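Side-chain contacts in telomerase reverse transcriptase (Candida tropicalis MYA-3404, PDB 6ZD1), which probably extends chromosome ends by reverse-transcribing a template carried within the RNA component of telomerase into telomeric DNA repeats: residues 591-596 against 621-626; 570-575 against 616-621; 654-659 against 675-680; 584-589 against 642-647. All coordinates share one frame; numbering follows the deposited sequence.

Contact 1 (591-596 against 621-626)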
loop_
_atom_site.group_PDB
_atom_site.type_symbol
_atom_site.label_atom_id
_atom_site.label_comp_id
_atom_site.label_asym_id
_atom_site.label_seq_id
_atom_site.Cartn_x
_atom_site.Cartn_y
_atom_site.Cartn_z
ATOM N N GLN A 591 -1.567 -17.275 0.021
ATOM C CA GLN A 591 -1.022 -16.713 -1.210
ATOM C C GLN A 591 -1.940 -15.639 -1.779
ATOM O O GLN A 591 -1.477 -14.559 -2.160
ATOM C CB GLN A 591 -0.803 -17.818 -2.239
ATOM C CG GLN A 591 0.444 -18.620 -1.992
ATOM C CD GLN A 591 1.672 -17.738 -1.943
ATOM O OE1 GLN A 591 2.033 -17.100 -2.936
ATOM N NE2 GLN A 591 2.312 -17.677 -0.780
ATOM N N PHE A 592 -3.248 -15.910 -1.820
ATOM C CA PHE A 592 -4.192 -14.936 -2.361
ATOM C C PHE A 592 -4.174 -13.644 -1.557
ATOM O O PHE A 592 -4.191 -12.547 -2.130
ATOM C CB PHE A 592 -5.600 -15.532 -2.386
ATOM C CG PHE A 592 -6.680 -14.529 -2.687
ATOM C CD1 PHE A 592 -6.973 -14.179 -3.995
ATOM C CD2 PHE A 592 -7.409 -13.943 -1.663
ATOM C CE1 PHE A 592 -7.967 -13.259 -4.278
ATOM C CE2 PHE A 592 -8.401 -13.019 -1.940
ATOM C CZ PHE A 592 -8.681 -12.677 -3.249
ATOM N N TYR A 593 -4.117 -13.752 -0.229
ATOM C CA TYR A 593 -4.176 -12.564 0.618
ATOM C C TYR A 593 -2.963 -11.671 0.395
ATOM O O TYR A 593 -3.101 -10.464 0.167
ATOM C CB TYR A 593 -4.278 -12.977 2.085
ATOM C CG TYR A 593 -4.548 -11.833 3.031
ATOM C CD1 TYR A 593 -5.848 -11.453 3.326
ATOM C CD2 TYR A 593 -3.508 -11.139 3.639
ATOM C CE1 TYR A 593 -6.109 -10.410 4.185
ATOM C CE2 TYR A 593 -3.763 -10.088 4.507
ATOM C CZ TYR A 593 -5.068 -9.730 4.775
ATOM O OH TYR A 593 -5.344 -8.693 5.636
ATOM N N CYS A 594 -1.762 -12.252 0.439
ATOM C CA CYS A 594 -0.558 -11.456 0.218
ATOM C C CYS A 594 -0.494 -10.915 -1.200
ATOM O O CYS A 594 0.056 -9.832 -1.422
ATOM C CB CYS A 594 0.694 -12.277 0.521
ATOM S SG CYS A 594 0.818 -12.803 2.232
ATOM N N SER A 595 -1.049 -11.645 -2.170
ATOM C CA SER A 595 -0.992 -11.178 -3.549
ATOM C C SER A 595 -1.840 -9.931 -3.752
ATOM O O SER A 595 -1.517 -9.098 -4.606
ATOM C CB SER A 595 -1.448 -12.285 -4.501
ATOM O OG SER A 595 -1.419 -11.842 -5.849
ATOM N N ASN A 596 -2.912 -9.772 -2.975
ATOM C CA ASN A 596 -3.787 -8.620 -3.121
ATOM C C ASN A 596 -3.540 -7.543 -2.075
ATOM O O ASN A 596 -4.131 -6.464 -2.175
ATOM C CB ASN A 596 -5.256 -9.061 -3.060
ATOM C CG ASN A 596 -5.643 -9.945 -4.226
ATOM O OD1 ASN A 596 -6.027 -9.458 -5.289
ATOM N ND2 ASN A 596 -5.532 -11.252 -4.037
ATOM N N LYS A 621 -12.784 -10.121 3.594
ATOM C CA LYS A 621 -14.089 -10.679 3.248
ATOM C C LYS A 621 -13.983 -11.657 2.085
ATOM O O LYS A 621 -14.577 -12.740 2.121
ATOM C CB LYS A 621 -15.078 -9.561 2.917
ATOM C CG LYS A 621 -15.525 -8.751 4.125
ATOM C CD LYS A 621 -16.369 -7.539 3.726
ATOM C CE LYS A 621 -17.800 -7.923 3.358
ATOM N NZ LYS A 621 -17.934 -8.457 1.972
ATOM N N LEU A 622 -13.211 -11.306 1.054
ATOM C CA LEU A 622 -13.022 -12.233 -0.057
ATOM C C LEU A 622 -12.330 -13.508 0.402
ATOM O O LEU A 622 -12.679 -14.609 -0.042
ATOM C CB LEU A 622 -12.217 -11.568 -1.168
ATOM C CG LEU A 622 -12.991 -10.506 -1.932
ATOM C CD1 LEU A 622 -12.103 -9.890 -2.991
ATOM C CD2 LEU A 622 -14.235 -11.121 -2.551
ATOM N N THR A 623 -11.367 -13.384 1.316
ATOM C CA THR A 623 -10.670 -14.568 1.800
ATOM C C THR A 623 -11.612 -15.471 2.583
ATOM O O THR A 623 -11.634 -16.688 2.365
ATOM C CB THR A 623 -9.472 -14.159 2.656
ATOM O OG1 THR A 623 -8.628 -13.274 1.908
ATOM C CG2 THR A 623 -8.667 -15.387 3.062
ATOM N N PHE A 624 -12.426 -14.895 3.472
ATOM C CA PHE A 624 -13.338 -15.716 4.258
ATOM C C PHE A 624 -14.525 -16.202 3.443
ATOM O O PHE A 624 -15.074 -17.272 3.737
ATOM C CB PHE A 624 -13.811 -14.948 5.488
ATOM C CG PHE A 624 -12.749 -14.790 6.527
ATOM C CD1 PHE A 624 -12.475 -15.818 7.409
ATOM C CD2 PHE A 624 -12.007 -13.628 6.607
ATOM C CE1 PHE A 624 -11.487 -15.682 8.363
ATOM C CE2 PHE A 624 -11.019 -13.485 7.559
ATOM C CZ PHE A 624 -10.756 -14.513 8.437
ATOM N N GLU A 625 -14.922 -15.455 2.408
ATOM C CA GLU A 625 -15.955 -15.962 1.511
ATOM C C GLU A 625 -15.515 -17.258 0.846
ATOM O O GLU A 625 -16.345 -18.135 0.584
ATOM C CB GLU A 625 -16.306 -14.911 0.454
ATOM C CG GLU A 625 -17.267 -13.826 0.932
ATOM C CD GLU A 625 -17.265 -12.599 0.030
ATOM O OE1 GLU A 625 -16.903 -12.725 -1.161
ATOM O OE2 GLU A 625 -17.619 -11.504 0.520
ATOM N N ALA A 626 -14.212 -17.415 0.596
ATOM C CA ALA A 626 -13.731 -18.678 0.048
ATOM C C ALA A 626 -13.860 -19.797 1.072
ATOM O O ALA A 626 -14.231 -20.924 0.726
ATOM C CB ALA A 626 -12.282 -18.534 -0.413
#
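Two antiparallel helices, 582-596 and 609-637, pack together here in the helical part of the chain that follows the palm strands, consistent with the C-terminal thumb of telomerases. Their short segments approach to 10.3 Å between axes, at 163°, and Thr623 stands where they come close. Its OG1 meets the rims of two rings, lying near the plane of each: it is 3.6 Å from Tyr593 CD1 and 3.8 Å from Phe592 CD2. Threonine suits this place, since it sets a compact hydroxyl at both ring edges while that oxygen is bonded back to its own helix, at Ile619 O. With CG anti to its backbone N (chi1 169°), Phe592 leans across to the other helix, and its CE2 rests 4.2 Å from Leu622 CB. Asn596 ND2 lies over one face of this ring, toward the rim, 3.1 Å above the ring plane, and donates to Phe592 O (2.7 Å). The backbone N of Asn596 reaches the same oxygen from the opposite face of its carbonyl plane. Tyr593 OH bonds to Thr656. Both hydroxyls thus have hydrogen-bond partners outside the two segments, and what joins the helices here is van der Waals contact between ring rims, a threonine oxygen and leucine carbon.

Contact 2 (570-575 against 616-621)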
loop_
_atom_site.group_PDB
_atom_site.type_symbol
_atom_site.label_atom_id
_atom_site.label_comp_id
_atom_site.label_asym_id
_atom_site.label_seq_id
_atom_site.Cartn_x
_atom_site.Cartn_y
_atom_site.Cartn_z
ATOM N N SER A 570 -14.104 -6.792 -8.756
ATOM C CA SER A 570 -13.279 -7.458 -9.758
ATOM C C SER A 570 -11.801 -7.116 -9.636
ATOM O O SER A 570 -10.980 -7.764 -10.296
ATOM C CB SER A 570 -13.762 -7.107 -11.169
ATOM O OG SER A 570 -15.092 -7.546 -11.382
ATOM N N GLN A 571 -11.448 -6.113 -8.827
ATOM C CA GLN A 571 -10.041 -5.797 -8.609
ATOM C C GLN A 571 -9.293 -6.991 -8.025
ATOM O O GLN A 571 -8.182 -7.313 -8.462
ATOM C CB GLN A 571 -9.918 -4.574 -7.700
ATOM C CG GLN A 571 -10.978 -4.509 -6.616
ATOM C CD GLN A 571 -10.838 -3.281 -5.739
ATOM O OE1 GLN A 571 -9.817 -2.592 -5.775
ATOM N NE2 GLN A 571 -11.866 -3.000 -4.946
ATOM N N PHE A 572 -9.886 -7.658 -7.038
ATOM C CA PHE A 572 -9.350 -8.888 -6.466
ATOM C C PHE A 572 -10.256 -10.026 -6.919
ATOM O O PHE A 572 -11.425 -10.091 -6.522
ATOM C CB PHE A 572 -9.285 -8.804 -4.944
ATOM C CG PHE A 572 -9.008 -7.423 -4.426
ATOM C CD1 PHE A 572 -7.763 -6.839 -4.603
ATOM C CD2 PHE A 572 -9.992 -6.712 -3.758
ATOM C CE1 PHE A 572 -7.504 -5.567 -4.128
ATOM C CE2 PHE A 572 -9.741 -5.441 -3.279
ATOM C CZ PHE A 572 -8.494 -4.866 -3.465
ATOM N N SER A 573 -9.723 -10.924 -7.741
ATOM C CA SER A 573 -10.561 -11.899 -8.420
ATOM C C SER A 573 -10.699 -13.170 -7.580
ATOM O O SER A 573 -10.275 -13.230 -6.423
ATOM C CB SER A 573 -9.999 -12.200 -9.807
ATOM O OG SER A 573 -10.874 -13.052 -10.529
ATOM N N ARG A 574 -11.303 -14.201 -8.181
ATOM C CA ARG A 574 -11.659 -15.488 -7.589
ATOM C C ARG A 574 -10.547 -16.049 -6.709
ATOM O O ARG A 574 -9.404 -16.196 -7.162
ATOM C CB ARG A 574 -12.017 -16.486 -8.699
ATOM C CG ARG A 574 -12.256 -17.917 -8.232
ATOM C CD ARG A 574 -12.632 -18.818 -9.407
ATOM N NE ARG A 574 -12.562 -20.240 -9.074
ATOM C CZ ARG A 574 -12.895 -21.223 -9.909
ATOM N NH1 ARG A 574 -13.331 -20.944 -11.131
ATOM N NH2 ARG A 574 -12.797 -22.488 -9.520
ATOM N N PRO A 575 -10.835 -16.344 -5.437
ATOM C CA PRO A 575 -9.821 -16.962 -4.567
ATOM C C PRO A 575 -9.569 -18.441 -4.842
ATOM O O PRO A 575 -8.713 -19.028 -4.170
ATOM C CB PRO A 575 -10.401 -16.755 -3.156
ATOM C CG PRO A 575 -11.450 -15.685 -3.309
ATOM C CD PRO A 575 -12.008 -15.884 -4.677
ATOM N N VAL A 616 -8.329 -3.495 3.879
ATOM C CA VAL A 616 -8.041 -4.720 4.611
ATOM C C VAL A 616 -9.312 -5.540 4.783
ATOM O O VAL A 616 -9.315 -6.759 4.572
ATOM C CB VAL A 616 -7.384 -4.376 5.959
ATOM C CG1 VAL A 616 -7.254 -5.614 6.826
ATOM C CG2 VAL A 616 -6.022 -3.731 5.719
ATOM N N ASP A 617 -10.427 -4.878 5.110
ATOM C CA ASP A 617 -11.695 -5.588 5.250
ATOM C C ASP A 617 -12.124 -6.216 3.930
ATOM O O ASP A 617 -12.657 -7.332 3.909
ATOM C CB ASP A 617 -12.777 -4.640 5.771
ATOM C CG ASP A 617 -12.518 -4.177 7.194
ATOM O OD1 ASP A 617 -11.541 -4.656 7.813
ATOM O OD2 ASP A 617 -13.295 -3.332 7.694
ATOM N N ALA A 618 -11.884 -5.523 2.816
ATOM C CA ALA A 618 -12.277 -6.062 1.518
ATOM C C ALA A 618 -11.480 -7.315 1.173
ATOM O O ALA A 618 -12.048 -8.301 0.689
ATOM C CB ALA A 618 -12.105 -5.000 0.433
ATOM N N ILE A 619 -10.164 -7.301 1.418
ATOM C CA ILE A 619 -9.372 -8.507 1.185
ATOM C C ILE A 619 -9.804 -9.614 2.135
ATOM O O ILE A 619 -9.911 -10.782 1.741
ATOM C CB ILE A 619 -7.865 -8.223 1.322
ATOM C CG1 ILE A 619 -7.468 -7.001 0.502
ATOM C CG2 ILE A 619 -7.072 -9.423 0.841
ATOM C CD1 ILE A 619 -7.658 -7.191 -0.973
ATOM N N LEU A 620 -10.055 -9.269 3.401
ATOM C CA LEU A 620 -10.472 -10.272 4.377
ATOM C C LEU A 620 -11.782 -10.929 3.959
ATOM O O LEU A 620 -11.889 -12.161 3.934
ATOM C CB LEU A 620 -10.602 -9.637 5.765
ATOM C CG LEU A 620 -9.313 -9.305 6.526
ATOM C CD1 LEU A 620 -9.627 -8.574 7.822
ATOM C CD2 LEU A 620 -8.501 -10.562 6.809
ATOM N N LYS A 621 -12.784 -10.121 3.594
ATOM C CA LYS A 621 -14.089 -10.679 3.248
ATOM C C LYS A 621 -13.983 -11.657 2.085
ATOM O O LYS A 621 -14.577 -12.740 2.121
ATOM C CB LYS A 621 -15.078 -9.561 2.917
ATOM C CG LYS A 621 -15.525 -8.751 4.125
ATOM C CD LYS A 621 -16.369 -7.539 3.726
ATOM C CE LYS A 621 -17.800 -7.923 3.358
ATOM N NZ LYS A 621 -17.934 -8.457 1.972
#
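This is a buried apolar contact in which a loop residue, Phe572, lies on helix 609-637; the loop runs from strand 565-567 to helix 582-596. Ile619 CD1 stands almost exactly over the middle of the Phe572 ring, 3.3 Å from its centroid and 5° off the ring normal, a CH-pi contact. All six ring carbons are therefore nearly equidistant from that methyl, the closest being CZ at 3.5 Å. The long branch of Ile619 gives CD1 the reach and is bent to get there: CG1 lies beside the backbone N and a further turn (chi2 -64°) carries CD1 over the face. Phe572 itself has a chi1 of -33°, which departs from a staggered value. The opposite face of the ring is covered toward its rim by Gln571 CG, 3.6 Å above the plane, so the phenyl group is held between its own neighbour and the helix. Ala618 CB also comes near, 4.4 Å from Phe572 CE2; its short side chain lets the ring lie close to the helix. Asn596 and Leu622 also touch Phe572. An aromatic side chain thus fastens a coil segment to an alpha-helical bundle, here one consistent with the telomerase thumb.

Contact 3 (654-659 against 675-680)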
loop_
_atom_site.group_PDB
_atom_site.type_symbol
_atom_site.label_atom_id
_atom_site.label_comp_id
_atom_site.label_asym_id
_atom_site.label_seq_id
_atom_site.Cartn_x
_atom_site.Cartn_y
_atom_site.Cartn_z
ATOM N N GLU A 654 -0.684 -11.111 11.419
ATOM C CA GLU A 654 0.695 -10.648 11.555
ATOM C C GLU A 654 1.207 -10.020 10.264
ATOM O O GLU A 654 1.893 -8.992 10.297
ATOM C CB GLU A 654 1.599 -11.810 11.969
ATOM C CG GLU A 654 2.038 -11.792 13.426
ATOM C CD GLU A 654 3.247 -10.905 13.665
ATOM O OE1 GLU A 654 3.701 -10.241 12.709
ATOM O OE2 GLU A 654 3.746 -10.876 14.810
ATOM N N THR A 655 0.914 -10.639 9.119
ATOM C CA THR A 655 1.398 -10.091 7.855
ATOM C C THR A 655 0.803 -8.713 7.590
ATOM O O THR A 655 1.506 -7.799 7.143
ATOM C CB THR A 655 1.081 -11.043 6.704
ATOM O OG1 THR A 655 1.559 -12.357 7.020
ATOM C CG2 THR A 655 1.758 -10.564 5.431
ATOM N N THR A 656 -0.489 -8.540 7.878
ATOM C CA THR A 656 -1.130 -7.252 7.644
ATOM C C THR A 656 -0.518 -6.174 8.526
ATOM O O THR A 656 -0.146 -5.098 8.043
ATOM C CB THR A 656 -2.634 -7.367 7.902
ATOM O OG1 THR A 656 -3.193 -8.386 7.061
ATOM C CG2 THR A 656 -3.335 -6.040 7.628
ATOM N N ILE A 657 -0.363 -6.460 9.821
ATOM C CA ILE A 657 0.189 -5.463 10.731
ATOM C C ILE A 657 1.632 -5.152 10.362
ATOM O O ILE A 657 2.046 -3.987 10.354
ATOM C CB ILE A 657 0.059 -5.937 12.189
ATOM C CG1 ILE A 657 -1.414 -6.100 12.569
ATOM C CG2 ILE A 657 0.713 -4.940 13.127
ATOM C CD1 ILE A 657 -2.207 -4.814 12.477
ATOM N N GLU A 658 2.408 -6.183 10.016
ATOM C CA GLU A 658 3.810 -5.981 9.665
ATOM C C GLU A 658 3.945 -5.141 8.402
ATOM O O GLU A 658 4.728 -4.183 8.363
ATOM C CB GLU A 658 4.494 -7.339 9.486
ATOM C CG GLU A 658 5.983 -7.384 9.808
ATOM C CD GLU A 658 6.863 -7.051 8.616
ATOM O OE1 GLU A 658 8.099 -6.971 8.790
ATOM O OE2 GLU A 658 6.320 -6.874 7.505
ATOM N N LYS A 659 3.165 -5.459 7.367
ATOM C CA LYS A 659 3.271 -4.694 6.130
ATOM C C LYS A 659 2.747 -3.273 6.304
ATOM O O LYS A 659 3.266 -2.345 5.675
ATOM C CB LYS A 659 2.532 -5.411 4.998
ATOM C CG LYS A 659 2.871 -4.886 3.614
ATOM C CD LYS A 659 2.418 -5.839 2.520
ATOM C CE LYS A 659 2.807 -5.309 1.149
ATOM N NZ LYS A 659 2.516 -6.281 0.058
ATOM N N THR A 675 -8.036 -3.996 15.956
ATOM C CA THR A 675 -9.383 -4.225 16.465
ATOM C C THR A 675 -10.419 -4.229 15.349
ATOM O O THR A 675 -11.417 -4.953 15.444
ATOM C CB THR A 675 -9.736 -3.188 17.535
ATOM O OG1 THR A 675 -9.692 -1.873 16.975
ATOM C CG2 THR A 675 -8.750 -3.274 18.689
ATOM N N CYS A 676 -10.200 -3.459 14.277
ATOM C CA CYS A 676 -11.066 -3.595 13.109
ATOM C C CYS A 676 -10.920 -4.969 12.470
ATOM O O CYS A 676 -11.901 -5.524 11.958
ATOM C CB CYS A 676 -10.760 -2.501 12.084
ATOM S SG CYS A 676 -11.373 -0.863 12.528
ATOM N N ILE A 677 -9.715 -5.545 12.516
ATOM C CA ILE A 677 -9.516 -6.893 11.995
ATOM C C ILE A 677 -10.292 -7.905 12.829
ATOM O O ILE A 677 -10.948 -8.802 12.287
ATOM C CB ILE A 677 -8.017 -7.235 11.961
ATOM C CG1 ILE A 677 -7.302 -6.444 10.868
ATOM C CG2 ILE A 677 -7.810 -8.723 11.753
ATOM C CD1 ILE A 677 -5.799 -6.612 10.914
ATOM N N LYS A 678 -10.242 -7.769 14.157
ATOM C CA LYS A 678 -10.992 -8.678 15.018
ATOM C C LYS A 678 -12.481 -8.614 14.710
ATOM O O LYS A 678 -13.146 -9.647 14.582
ATOM C CB LYS A 678 -10.740 -8.343 16.488
ATOM C CG LYS A 678 -9.295 -8.485 16.925
ATOM C CD LYS A 678 -9.143 -8.076 18.378
ATOM C CE LYS A 678 -7.712 -8.226 18.853
ATOM N NZ LYS A 678 -7.605 -7.844 20.290
ATOM N N ILE A 679 -13.017 -7.401 14.565
ATOM C CA ILE A 679 -14.442 -7.255 14.285
ATOM C C ILE A 679 -14.784 -7.846 12.924
ATOM O O ILE A 679 -15.778 -8.569 12.777
ATOM C CB ILE A 679 -14.847 -5.775 14.382
ATOM C CG1 ILE A 679 -14.585 -5.263 15.800
ATOM C CG2 ILE A 679 -16.305 -5.594 13.987
ATOM C CD1 ILE A 679 -14.849 -3.791 15.984
ATOM N N THR A 680 -13.956 -7.570 11.911
ATOM C CA THR A 680 -14.206 -8.122 10.581
ATOM C C THR A 680 -14.124 -9.645 10.586
ATOM O O THR A 680 -14.953 -10.322 9.965
ATOM C CB THR A 680 -13.223 -7.531 9.575
ATOM O OG1 THR A 680 -13.374 -6.107 9.549
ATOM C CG2 THR A 680 -13.493 -8.084 8.189
#
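Ile677 gives most to this contact, with Thr656 and Ile657 dividing its tip between them. Its side chain is extended: CG1 lies beside the backbone N, and chi2 of 173° carries CD1 straight out toward helix 642-664. There it meets Thr656 CG2 tip to tip at 4.1 Å. A beta-branched residue can serve two ends at once, and Thr656 does so: its methyl is anti to the backbone N and faces Ile677, while its OG1 bonds to Tyr593 OH and to Ile652 O, keeping the polar atom satisfied within a buried setting. Ile657 leaves its helix on a flank, but its chain bends (chi2 -61°) and brings CD1 to 4.3 Å from Ile677 CD1. The long CG1-CD1 branches of the two isoleucines suit backbones this far apart, for even the nearest alpha carbons, those of Thr656 and Ile677, are 9.5 Å from each other. Only 80 Å² is buried between the segments, and the touch is one of methyl groups at ordinary van der Waals distance. Val616 of helix 609-637 packs against both Thr656 and Ile677, so a third helix joins the pair. Helix 582-596 also packs against helix 642-664, through Cys594 and Thr655. The contact therefore lies where helices 609-637, 642-664 and 670-684 converge.

Contact 4 (584-589 against 642-647)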
loop_
_atom_site.group_PDB
_atom_site.type_symbol
_atom_site.label_atom_id
_atom_site.label_comp_id
_atom_site.label_asym_id
_atom_site.label_seq_id
_atom_site.Cartn_x
_atom_site.Cartn_y
_atom_site.Cartn_z
ATOM N N ALA A 584 -4.400 -27.324 2.423
ATOM C CA ALA A 584 -4.211 -26.828 1.064
ATOM C C ALA A 584 -5.032 -25.575 0.806
ATOM O O ALA A 584 -4.614 -24.713 0.024
ATOM C CB ALA A 584 -4.579 -27.913 0.052
ATOM N N LEU A 585 -6.180 -25.442 1.473
ATOM C CA LEU A 585 -7.005 -24.252 1.300
ATOM C C LEU A 585 -6.367 -23.041 1.968
ATOM O O LEU A 585 -6.404 -21.931 1.423
ATOM C CB LEU A 585 -8.403 -24.492 1.868
ATOM C CG LEU A 585 -9.314 -23.261 1.849
ATOM C CD1 LEU A 585 -9.862 -23.029 0.448
ATOM C CD2 LEU A 585 -10.436 -23.372 2.863
ATOM N N PHE A 586 -5.788 -23.232 3.155
ATOM C CA PHE A 586 -5.221 -22.100 3.876
ATOM C C PHE A 586 -3.930 -21.613 3.231
ATOM O O PHE A 586 -3.673 -20.404 3.204
ATOM C CB PHE A 586 -4.989 -22.487 5.339
ATOM C CG PHE A 586 -6.260 -22.781 6.099
ATOM C CD1 PHE A 586 -7.461 -22.196 5.725
ATOM C CD2 PHE A 586 -6.250 -23.642 7.190
ATOM C CE1 PHE A 586 -8.630 -22.465 6.421
ATOM C CE2 PHE A 586 -7.413 -23.912 7.892
ATOM C CZ PHE A 586 -8.606 -23.324 7.505
ATOM N N SER A 587 -3.129 -22.524 2.672
ATOM C CA SER A 587 -1.910 -22.111 1.981
ATOM C C SER A 587 -2.235 -21.322 0.721
ATOM O O SER A 587 -1.578 -20.320 0.421
ATOM C CB SER A 587 -1.052 -23.328 1.637
ATOM O OG SER A 587 -0.459 -23.878 2.800
ATOM N N ASN A 588 -3.232 -21.775 -0.035
ATOM C CA ASN A 588 -3.641 -21.047 -1.228
ATOM C C ASN A 588 -4.234 -19.689 -0.867
ATOM O O ASN A 588 -3.916 -18.678 -1.507
ATOM C CB ASN A 588 -4.638 -21.887 -2.024
ATOM C CG ASN A 588 -5.107 -21.200 -3.281
ATOM O OD1 ASN A 588 -6.094 -20.467 -3.268
ATOM N ND2 ASN A 588 -4.402 -21.434 -4.381
ATOM N N LEU A 589 -5.080 -19.640 0.170
ATOM C CA LEU A 589 -5.679 -18.370 0.570
ATOM C C LEU A 589 -4.657 -17.440 1.209
ATOM O O LEU A 589 -4.826 -16.216 1.170
ATOM C CB LEU A 589 -6.849 -18.608 1.526
ATOM C CG LEU A 589 -8.110 -19.246 0.942
ATOM C CD1 LEU A 589 -9.162 -19.413 2.018
ATOM C CD2 LEU A 589 -8.655 -18.428 -0.223
ATOM N N ARG A 642 -9.423 -26.421 14.589
ATOM C CA ARG A 642 -9.463 -25.001 14.921
ATOM C C ARG A 642 -8.075 -24.443 15.206
ATOM O O ARG A 642 -7.822 -23.265 14.933
ATOM C CB ARG A 642 -10.386 -24.766 16.120
ATOM C CG ARG A 642 -9.944 -25.477 17.398
ATOM C CD ARG A 642 -10.993 -25.393 18.504
ATOM N NE ARG A 642 -10.525 -26.004 19.747
ATOM C CZ ARG A 642 -10.572 -27.310 20.006
ATOM N NH1 ARG A 642 -11.062 -28.151 19.107
ATOM N NH2 ARG A 642 -10.126 -27.778 21.166
ATOM N N TYR A 643 -7.166 -25.260 15.742
ATOM C CA TYR A 643 -5.834 -24.753 16.059
ATOM C C TYR A 643 -5.042 -24.467 14.791
ATOM O O TYR A 643 -4.336 -23.457 14.710
ATOM C CB TYR A 643 -5.089 -25.746 16.952
ATOM C CG TYR A 643 -5.720 -25.938 18.314
ATOM C CD1 TYR A 643 -5.820 -24.879 19.209
ATOM C CD2 TYR A 643 -6.210 -27.178 18.710
ATOM C CE1 TYR A 643 -6.397 -25.045 20.458
ATOM C CE2 TYR A 643 -6.786 -27.354 19.958
ATOM C CZ TYR A 643 -6.875 -26.284 20.826
ATOM O OH TYR A 643 -7.445 -26.451 22.067
ATOM N N ARG A 644 -5.186 -25.317 13.771
ATOM C CA ARG A 644 -4.565 -25.025 12.483
ATOM C C ARG A 644 -5.163 -23.766 11.871
ATOM O O ARG A 644 -4.451 -22.966 11.252
ATOM C CB ARG A 644 -4.732 -26.218 11.543
ATOM C CG ARG A 644 -4.287 -25.966 10.118
ATOM C CD ARG A 644 -4.430 -27.219 9.265
ATOM N NE ARG A 644 -3.657 -28.339 9.795
ATOM C CZ ARG A 644 -2.357 -28.520 9.578
ATOM N NH1 ARG A 644 -1.678 -27.645 8.846
ATOM N NH2 ARG A 644 -1.734 -29.571 10.096
ATOM N N PHE A 645 -6.464 -23.553 12.077
ATOM C CA PHE A 645 -7.112 -22.360 11.549
ATOM C C PHE A 645 -6.628 -21.102 12.254
ATOM O O PHE A 645 -6.549 -20.037 11.629
ATOM C CB PHE A 645 -8.628 -22.494 11.684
ATOM C CG PHE A 645 -9.391 -21.292 11.205
ATOM C CD1 PHE A 645 -9.318 -20.892 9.882
ATOM C CD2 PHE A 645 -10.198 -20.576 12.075
ATOM C CE1 PHE A 645 -10.031 -19.790 9.436
ATOM C CE2 PHE A 645 -10.912 -19.474 11.636
ATOM C CZ PHE A 645 -10.827 -19.079 10.315
HETATM N N MSE A 646 -6.277 -21.203 13.532
HETATM C CA MSE A 646 -5.854 -20.028 14.284
HETATM C C MSE A 646 -4.452 -19.602 13.890
HETATM O O MSE A 646 -4.161 -18.408 13.796
HETATM C CB MSE A 646 -5.918 -20.297 15.777
HETATM C CG MSE A 646 -7.333 -20.309 16.314
HETATM SE SE MSE A 646 -7.395 -20.688 18.219
HETATM C CE MSE A 646 -8.234 -22.439 18.143
ATOM N N LYS A 647 -3.589 -20.585 13.637
ATOM C CA LYS A 647 -2.281 -20.270 13.078
ATOM C C LYS A 647 -2.434 -19.544 11.752
ATOM O O LYS A 647 -1.718 -18.574 11.481
ATOM C CB LYS A 647 -1.456 -21.547 12.916
ATOM C CG LYS A 647 -0.990 -22.132 14.238
ATOM C CD LYS A 647 -0.739 -23.626 14.139
ATOM C CE LYS A 647 -0.452 -24.213 15.510
ATOM N NZ LYS A 647 -0.510 -25.698 15.502
#
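Phe586 and Phe645 pack ring against ring, with Phe586 CZ 3.5 Å from Phe645 CD1. The two rings are set obliquely, their planes at 42° and their centroids 5.6 Å apart, so neither lies flat on the other. Phe586 reaches far enough for its CE2 to come within 4.0 Å of Phe645 CA, touching the backbone of helix 642-664. Phe645 turns its ring back from the backbone N (chi1 178°), which sends it off the flank of its helix and across the end of the Phe586 side chain. At the edge of the Phe586 ring, near its plane, Arg644 CG sits 4.2 Å from CD2. The aliphatic stem of a long arginine suits a site at the border of the interface; the residue is exposed, and its NE makes a long, weak ion pair with Glu641. In the next shell, Phe648 stacks on Phe586, while Phe640 meets the ring of Phe645 at about 55°; together these make an aromatic cluster. Ile627 and Ile694 pack on Phe645 as well. Nearby, Arg642 forms a salt bridge with Glu693, tying the start of helix 642-664 to helix 692-699. The Phe586-Phe645 pair thus bridges helices 582-596 and 642-664, with helix 609-637 and helix 692-699 each reaching Phe645.

In the fold
Following the chain, contact 2 opens first, in the loop after strand 565-567, and contacts 4 and 1 then open in succession along helix 582-596. Contact 2 closes at 616-621, and contact 1 closes next on the same helix, 609-637. Contact 4 closes at the start of helix 642-664. Contact 1 is therefore nested within contact 4, while contact 2 crosses both. Contact 3 is in series with the others, opening after contact 4 has closed and linking helix 642-664 to helix 670-684. Helix 642-664 links contacts 3 and 4, as helix 609-637 links contacts 1 and 2 and helix 582-596 contacts 1 and 4; contact 2 brings the preceding loop onto this bundle.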